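Local coordinates for beta-lactamase/D-alanine Carboxypeptidase (Yersinia pestis, PDB 3RJU), which probably hydrolyses beta-lactams or trims D-alanine from peptidoglycan peptides, as serine beta-lactamases and penicillin-binding proteins do, at residues S7-V10 with D11-A14; H16-N20 with S21-G25; S99-A102 with K103-I106. One frame throughout, in Å; residues are numbered along the deposited sequence. Where two conformers were deposited one is given.

Contact 1 of 3, residues S7-V10 with D11-A14; sequences SQIV and DQYA
Ser7 and Asp11 lie one helical turn apart and meet through their backbones and through a shared water. Asp11 N donates to Ser7 O at 2.9 Å, a fairly straight bond at 157°. A single water joins the side chains, lying 2.7 Å from Ser7 OG and donating to Asp11 OD2 at 2.6 Å. The other carboxylate oxygen, Asp11 OD1, forms a salt bridge with Arg39 on strand 35-42, so water and arginine together would hold the carboxylate in its rotation.

Gln12 runs back along the preceding turn. Its CB lies 3.3 Å from Ile9 O, and CG comes equally close to Gln8 O. With CG anti to its own carbonyl carbon (chi1 -67°) and the chain extended beyond, CD passes by Ile9 CA. Gln12 NE2 ends 3.9 Å from Ile9 CA, with Ile9 CG1 a little farther off and the two side chains crossing at a slant, while OE1 comes no nearer than 4.2 Å to Ile9 O. Ile9 O also lies at the edge of the Tyr13 ring, near its plane, 3.5 Å from CD2.

Further along, Val10 O takes two bonds, from Tyr13 N and from Ala14 N, while the small Ala14 CB sits near Val10 CG1. Val10 and Ala14 face strands 25-32 and 35-42, and Ile9 and Tyr13 touch helix 336-349. This is an amphipathic N-terminal helix packed on the antiparallel sheet beside the C-terminal helix, as in the serine beta-lactamase fold.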
loop_
_atom_site.group_PDB
_atom_site.type_symbol
_atom_site.label_atom_id
_atom_site.label_comp_id
_atom_site.label_asym_id
_atom_site.label_seq_id
_atom_site.Cartn_x
_atom_site.Cartn_y
_atom_site.Cartn_z
ATOM N N SER A 7 -14.062 -19.412 10.271
ATOM C CA SER A 7 -12.792 -20.007 10.667
ATOM C C SER A 7 -12.458 -21.237 9.777
ATOM O O SER A 7 -11.320 -21.412 9.303
ATOM C CB SER A 7 -12.915 -20.432 12.131
ATOM O OG SER A 7 -11.722 -21.020 12.565
ATOM N N GLN A 8 -13.443 -22.102 9.567
ATOM C CA GLN A 8 -13.233 -23.282 8.731
ATOM C C GLN A 8 -12.930 -22.927 7.257
ATOM O O GLN A 8 -12.119 -23.598 6.595
ATOM C CB GLN A 8 -14.420 -24.258 8.846
ATOM C CG GLN A 8 -14.543 -24.988 10.200
ATOM C CD GLN A 8 -15.140 -24.125 11.316
ATOM O OE1 GLN A 8 -15.581 -22.996 11.078
ATOM N NE2 GLN A 8 -15.178 -24.667 12.531
ATOM N N ILE A 9 -13.565 -21.879 6.734
ATOM C CA ILE A 9 -13.263 -21.448 5.378
ATOM C C ILE A 9 -11.826 -20.918 5.303
ATOM O O ILE A 9 -11.064 -21.252 4.377
ATOM C CB ILE A 9 -14.277 -20.396 4.893
ATOM C CG1 ILE A 9 -15.668 -21.030 4.725
ATOM C CG2 ILE A 9 -13.797 -19.749 3.573
ATOM C CD1 ILE A 9 -16.814 -20.012 4.551
ATOM N N VAL A 10 -11.432 -20.115 6.286
ATOM C CA VAL A 10 -10.059 -19.634 6.312
ATOM C C VAL A 10 -9.081 -20.812 6.323
ATOM O O VAL A 10 -8.074 -20.804 5.602
ATOM C CB VAL A 10 -9.805 -18.677 7.498
ATOM C CG1 VAL A 10 -8.316 -18.335 7.616
ATOM C CG2 VAL A 10 -10.627 -17.386 7.322
ATOM N N ASP A 11 -9.396 -21.824 7.128
ATOM C CA ASP A 11 -8.545 -23.013 7.209
ATOM C C ASP A 11 -8.461 -23.823 5.917
ATOM O O ASP A 11 -7.524 -24.591 5.734
ATOM C CB ASP A 11 -9.015 -23.928 8.336
ATOM C CG ASP A 11 -8.720 -23.361 9.700
ATOM O OD1 ASP A 11 -7.838 -22.477 9.810
ATOM O OD2 ASP A 11 -9.370 -23.819 10.662
ATOM N N GLN A 12 -9.454 -23.692 5.046
ATOM C CA GLN A 12 -9.386 -24.326 3.732
ATOM C C GLN A 12 -8.263 -23.748 2.865
ATOM O O GLN A 12 -7.795 -24.410 1.935
ATOM C CB GLN A 12 -10.719 -24.180 2.993
ATOM C CG GLN A 12 -11.884 -24.932 3.597
ATOM C CD GLN A 12 -13.202 -24.491 2.961
ATOM O OE1 GLN A 12 -13.205 -23.863 1.903
ATOM N NE2 GLN A 12 -14.310 -24.792 3.611
ATOM N N TYR A 13 -7.832 -22.521 3.171
ATOM C CA TYR A 13 -6.896 -21.788 2.316
ATOM C C TYR A 13 -5.572 -21.432 2.950
ATOM O O TYR A 13 -4.566 -21.344 2.251
ATOM C CB TYR A 13 -7.539 -20.488 1.787
ATOM C CG TYR A 13 -8.588 -20.794 0.746
ATOM C CD1 TYR A 13 -8.243 -20.909 -0.589
ATOM C CD2 TYR A 13 -9.916 -21.033 1.113
ATOM C CE1 TYR A 13 -9.171 -21.225 -1.542
ATOM C CE2 TYR A 13 -10.877 -21.350 0.145
ATOM C CZ TYR A 13 -10.484 -21.441 -1.179
ATOM O OH TYR A 13 -11.404 -21.767 -2.142
ATOM N N ALA A 14 -5.573 -21.177 4.255
ATOM C CA ALA A 14 -4.422 -20.509 4.877
ATOM C C ALA A 14 -3.116 -21.293 4.717
ATOM O O ALA A 14 -2.092 -20.749 4.291
ATOM C CB ALA A 14 -4.690 -20.216 6.355
HETATM O O HOH W 1 -11.528 -23.708 12.018
#

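Contact 2 of 3, residues H16-N20 with S21-G25; sequences HIFYN and SGAVG
A Schellman motif closes the C-terminal end of helix 6-20, with Gly22 as the residue of positive phi (64°) that turns the chain out of the helix. Two backbone bonds reach back into the last turn: Gly22 N to Tyr19 O at 3.1 Å, and a weak one from Ala23 N to Phe18 O at 3.4 Å. Glycine readily takes this conformation.

Ser21 adds a side-chain grip. Its OG, placed between the backbone N and the carbonyl carbon (chi1 70°), swings back along the helix and donates to Ile17 O at 2.7 Å. Ser21 N donates to the same oxygen at 3.0 Å, so one residue holds Ile17 O with two bonds. Ser21 OG also receives a weak bond from Ala23 N.

Phe18 carries the apolar part. With CG anti to the backbone N (chi1 173°), its ring reaches forward beside Ala23, and CD1 touches Ala23 CB at 3.7 Å. Val24 O lies at the ring edge, in plane. A water sits above one face of the ring, over its centre; it donates to Phe18 O at 2.9 Å and also to Ala23 O, thereby linking helix end to loop.

Beyond the motif, Ile17 and Ser21 pack on helix 336-349, Ala23 touches Val327 of strand 321-328, and the Phe18 ring meets Phe41. Backbone bonds from Val24 and Gly25 to Thr328 then lead the chain into strand 25-32.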
loop_
_atom_site.group_PDB
_atom_site.type_symbol
_atom_site.label_atom_id
_atom_site.label_comp_id
_atom_site.label_asym_id
_atom_site.label_seq_id
_atom_site.Cartn_x
_atom_site.Cartn_y
_atom_site.Cartn_z
ATOM N N HIS A 16 -2.446 -23.608 2.586
ATOM C CA HIS A 16 -2.090 -23.681 1.167
ATOM C C HIS A 16 -1.359 -22.428 0.696
ATOM O O HIS A 16 -0.390 -22.525 -0.055
ATOM C CB HIS A 16 -3.322 -23.908 0.290
ATOM C CG HIS A 16 -3.880 -25.289 0.389
ATOM N ND1 HIS A 16 -3.083 -26.405 0.504
ATOM C CD2 HIS A 16 -5.157 -25.733 0.393
ATOM C CE1 HIS A 16 -3.848 -27.480 0.580
ATOM N NE2 HIS A 16 -5.110 -27.100 0.505
ATOM N N ILE A 17 -1.825 -21.252 1.133
ATOM C CA ILE A 17 -1.175 -20.006 0.768
ATOM C C ILE A 17 0.247 -19.985 1.316
ATOM O O ILE A 17 1.192 -19.593 0.618
ATOM C CB ILE A 17 -1.974 -18.795 1.285
ATOM C CG1 ILE A 17 -3.334 -18.739 0.587
ATOM C CG2 ILE A 17 -1.190 -17.482 1.073
ATOM C CD1 ILE A 17 -4.349 -17.798 1.256
ATOM N N PHE A 18 0.394 -20.427 2.559
ATOM C CA PHE A 18 1.709 -20.516 3.187
ATOM C C PHE A 18 2.658 -21.411 2.379
ATOM O O PHE A 18 3.778 -21.019 2.074
ATOM C CB PHE A 18 1.586 -21.075 4.613
ATOM C CG PHE A 18 2.916 -21.358 5.265
ATOM C CD1 PHE A 18 3.823 -20.329 5.503
ATOM C CD2 PHE A 18 3.265 -22.651 5.642
ATOM C CE1 PHE A 18 5.048 -20.583 6.091
ATOM C CE2 PHE A 18 4.492 -22.912 6.235
ATOM C CZ PHE A 18 5.382 -21.881 6.458
ATOM N N TYR A 19 2.223 -22.622 2.040
ATOM C CA TYR A 19 3.109 -23.523 1.312
ATOM C C TYR A 19 3.308 -23.120 -0.148
ATOM O O TYR A 19 4.432 -23.171 -0.661
ATOM C CB TYR A 19 2.634 -24.970 1.403
ATOM C CG TYR A 19 2.919 -25.549 2.761
ATOM C CD1 TYR A 19 4.229 -25.718 3.200
ATOM C CD2 TYR A 19 1.885 -25.909 3.611
ATOM C CE1 TYR A 19 4.494 -26.233 4.453
ATOM C CE2 TYR A 19 2.145 -26.432 4.861
ATOM C CZ TYR A 19 3.446 -26.583 5.280
ATOM O OH TYR A 19 3.695 -27.116 6.533
ATOM N N ASN A 20 2.226 -22.743 -0.826
ATOM C CA ASN A 20 2.333 -22.450 -2.250
ATOM C C ASN A 20 3.186 -21.229 -2.527
ATOM O O ASN A 20 3.817 -21.137 -3.581
ATOM C CB ASN A 20 0.955 -22.235 -2.883
ATOM C CG ASN A 20 0.134 -23.497 -2.941
ATOM O OD1 ASN A 20 0.672 -24.597 -2.853
ATOM N ND2 ASN A 20 -1.175 -23.347 -3.107
ATOM N N SER A 21 3.181 -20.289 -1.581
ATOM C CA SER A 21 3.929 -19.050 -1.736
ATOM C C SER A 21 5.403 -19.247 -1.383
ATOM O O SER A 21 6.204 -18.336 -1.547
ATOM C CB SER A 21 3.318 -17.961 -0.853
ATOM O OG SER A 21 3.577 -18.246 0.515
ATOM N N GLY A 22 5.758 -20.424 -0.867
ATOM C CA GLY A 22 7.133 -20.665 -0.455
ATOM C C GLY A 22 7.554 -19.760 0.695
ATOM O O GLY A 22 8.739 -19.474 0.859
ATOM N N ALA A 23 6.597 -19.298 1.500
ATOM C CA ALA A 23 6.921 -18.398 2.605
ATOM C C ALA A 23 7.925 -18.970 3.596
ATOM O O ALA A 23 7.878 -20.154 3.948
ATOM C CB ALA A 23 5.647 -17.989 3.347
ATOM N N VAL A 24 8.798 -18.095 4.098
ATOM C CA VAL A 24 9.594 -18.421 5.275
ATOM C C VAL A 24 8.662 -18.280 6.483
ATOM O O VAL A 24 8.547 -19.187 7.322
ATOM C CB VAL A 24 10.778 -17.455 5.426
ATOM C CG1 VAL A 24 11.460 -17.666 6.780
ATOM C CG2 VAL A 24 11.783 -17.644 4.289
ATOM N N GLY A 25 7.981 -17.131 6.562
ATOM C CA GLY A 25 6.966 -16.901 7.575
ATOM C C GLY A 25 5.774 -16.196 6.969
ATOM O O GLY A 25 5.897 -15.540 5.930
HETATM O O HOH W 2 6.223 -22.154 3.074
#

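Contact 3 of 3, residues S99-A102 with K103-I106; sequences SYSA and KQPI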
loop_
_atom_site.group_PDB
_atom_site.type_symbol
_atom_site.label_atom_id
_atom_site.label_comp_id
_atom_site.label_asym_id
_atom_site.label_seq_id
_atom_site.Cartn_x
_atom_site.Cartn_y
_atom_site.Cartn_z
ATOM N N SER A 99 6.082 20.217 -16.637
ATOM C CA SER A 99 4.761 19.809 -17.072
ATOM C C SER A 99 4.813 19.479 -18.544
ATOM O O SER A 99 5.625 20.041 -19.291
ATOM C CB SER A 99 3.767 20.946 -16.876
ATOM O OG SER A 99 4.196 22.098 -17.577
ATOM N N TYR A 100 3.922 18.593 -18.969
ATOM C CA TYR A 100 3.856 18.219 -20.357
ATOM C C TYR A 100 3.603 19.456 -21.223
ATOM O O TYR A 100 4.266 19.653 -22.244
ATOM C CB TYR A 100 2.752 17.188 -20.580
ATOM C CG TYR A 100 2.545 16.977 -22.044
ATOM C CD1 TYR A 100 3.493 16.289 -22.806
ATOM C CD2 TYR A 100 1.429 17.493 -22.679
ATOM C CE1 TYR A 100 3.324 16.109 -24.164
ATOM C CE2 TYR A 100 1.246 17.324 -24.021
ATOM C CZ TYR A 100 2.196 16.639 -24.768
ATOM O OH TYR A 100 2.008 16.479 -26.111
ATOM N N SER A 101 2.640 20.279 -20.796
ATOM C CA SER A 101 2.376 21.593 -21.403
ATOM C C SER A 101 1.793 22.532 -20.339
ATOM O O SER A 101 1.352 22.090 -19.272
ATOM C CB SER A 101 1.415 21.482 -22.591
ATOM O OG SER A 101 0.106 21.155 -22.153
ATOM N N ALA A 102 1.787 23.830 -20.635
ATOM C CA ALA A 102 1.417 24.830 -19.631
ATOM C C ALA A 102 0.068 24.549 -18.951
ATOM O O ALA A 102 -0.070 24.677 -17.721
ATOM C CB ALA A 102 1.431 26.236 -20.247
ATOM N N LYS A 103 -0.919 24.152 -19.747
ATOM C CA LYS A 103 -2.266 23.968 -19.240
ATOM C C LYS A 103 -2.545 22.540 -18.771
ATOM O O LYS A 103 -3.667 22.230 -18.374
ATOM C CB LYS A 103 -3.304 24.372 -20.299
ATOM C CG LYS A 103 -3.137 25.801 -20.854
ATOM C CD LYS A 103 -3.286 26.865 -19.779
ATOM C CE LYS A 103 -3.116 28.269 -20.379
ATOM N NZ LYS A 103 -3.282 29.368 -19.386
ATOM N N GLN A 104 -1.533 21.666 -18.838
ATOM C CA GLN A 104 -1.679 20.260 -18.399
ATOM C C GLN A 104 -0.684 19.900 -17.295
ATOM O O GLN A 104 0.168 19.040 -17.470
ATOM C CB GLN A 104 -1.528 19.276 -19.580
ATOM C CG GLN A 104 -2.568 19.447 -20.694
ATOM C CD GLN A 104 -2.904 18.147 -21.431
ATOM O OE1 GLN A 104 -3.360 17.168 -20.807
ATOM N NE2 GLN A 104 -2.694 18.134 -22.778
ATOM N N PRO A 105 -0.779 20.571 -16.146
ATOM C CA PRO A 105 0.183 20.259 -15.079
ATOM C C PRO A 105 -0.080 18.905 -14.446
ATOM O O PRO A 105 -1.210 18.429 -14.488
ATOM C CB PRO A 105 -0.087 21.352 -14.045
ATOM C CG PRO A 105 -1.555 21.676 -14.241
ATOM C CD PRO A 105 -1.755 21.603 -15.741
ATOM N N ILE A 106 0.942 18.309 -13.843
ATOM C CA ILE A 106 0.726 17.149 -12.999
ATOM C C ILE A 106 -0.023 17.591 -11.748
ATOM O O ILE A 106 0.409 18.521 -11.077
ATOM C CB ILE A 106 2.068 16.525 -12.596
ATOM C CG1 ILE A 106 2.737 15.910 -13.826
ATOM C CG2 ILE A 106 1.895 15.471 -11.499
ATOM C CD1 ILE A 106 4.204 15.607 -13.637
HETATM O O HOH W 3 2.321 17.401 -17.064
HETATM O O HOH W 4 -0.850 24.186 -22.650
#
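A type I beta turn from Ser101 to Gln104 reverses the chain, closed by Gln104 N donating to Ser101 O at 2.9 Å.

Ser101 and Gln104 also meet through their side chains. A chi1 of 70° folds the Ser101 hydroxyl back over its own backbone, and in the Gln104 conformer given, one of two, Ser101 OG comes alongside the aliphatic part of that side chain, 3.5 Å from Gln104 CG and 3.6 Å from CB. A water beside the same hydroxyl accepts from Lys103 N at 2.9 Å, tying Ser101 to the second corner of the turn. In that same conformer Tyr100 and Gln104 lie side by side and point the same way, their ring and amide planes 82° apart; the arrangement is tentative and loose, with Tyr100 CD2 4.2 Å from Gln104 NE2.

Across the open end of the turn, a second water bridges the two arms, accepting from Tyr100 N at 2.8 Å and donating to Gln104 O at 2.7 Å. Here Ser99 CB packs lightly against Pro105 CA.

The turn lies at the surface in the loop between helices 64-77 and 108-113. Tyr100 and Gln104 rest on Pro152, and Ile106, backbone-bonded to Leu87, brings the chain inward towards helix 108-113.

Overall arrangement
Contacts 1 and 2 follow one another along helix 6-20, their centres about 14 Å apart: contact 1 belongs to its first turns, contact 2 to its end and to the passage into strand 25-32. Both lie against the antiparallel sheet and helix 336-349. Contact 3 is on the opposite side of the chain's centre, about 50 Å from contact 1 and about 46 Å from contact 2 between centres; even the nearest atoms of contacts 2 and 3 are about 35 Å apart. The three thus mark two distant flanks of one beta-lactamase-family fold. None includes the residues of the SxxK-type pattern that probably forms the active site.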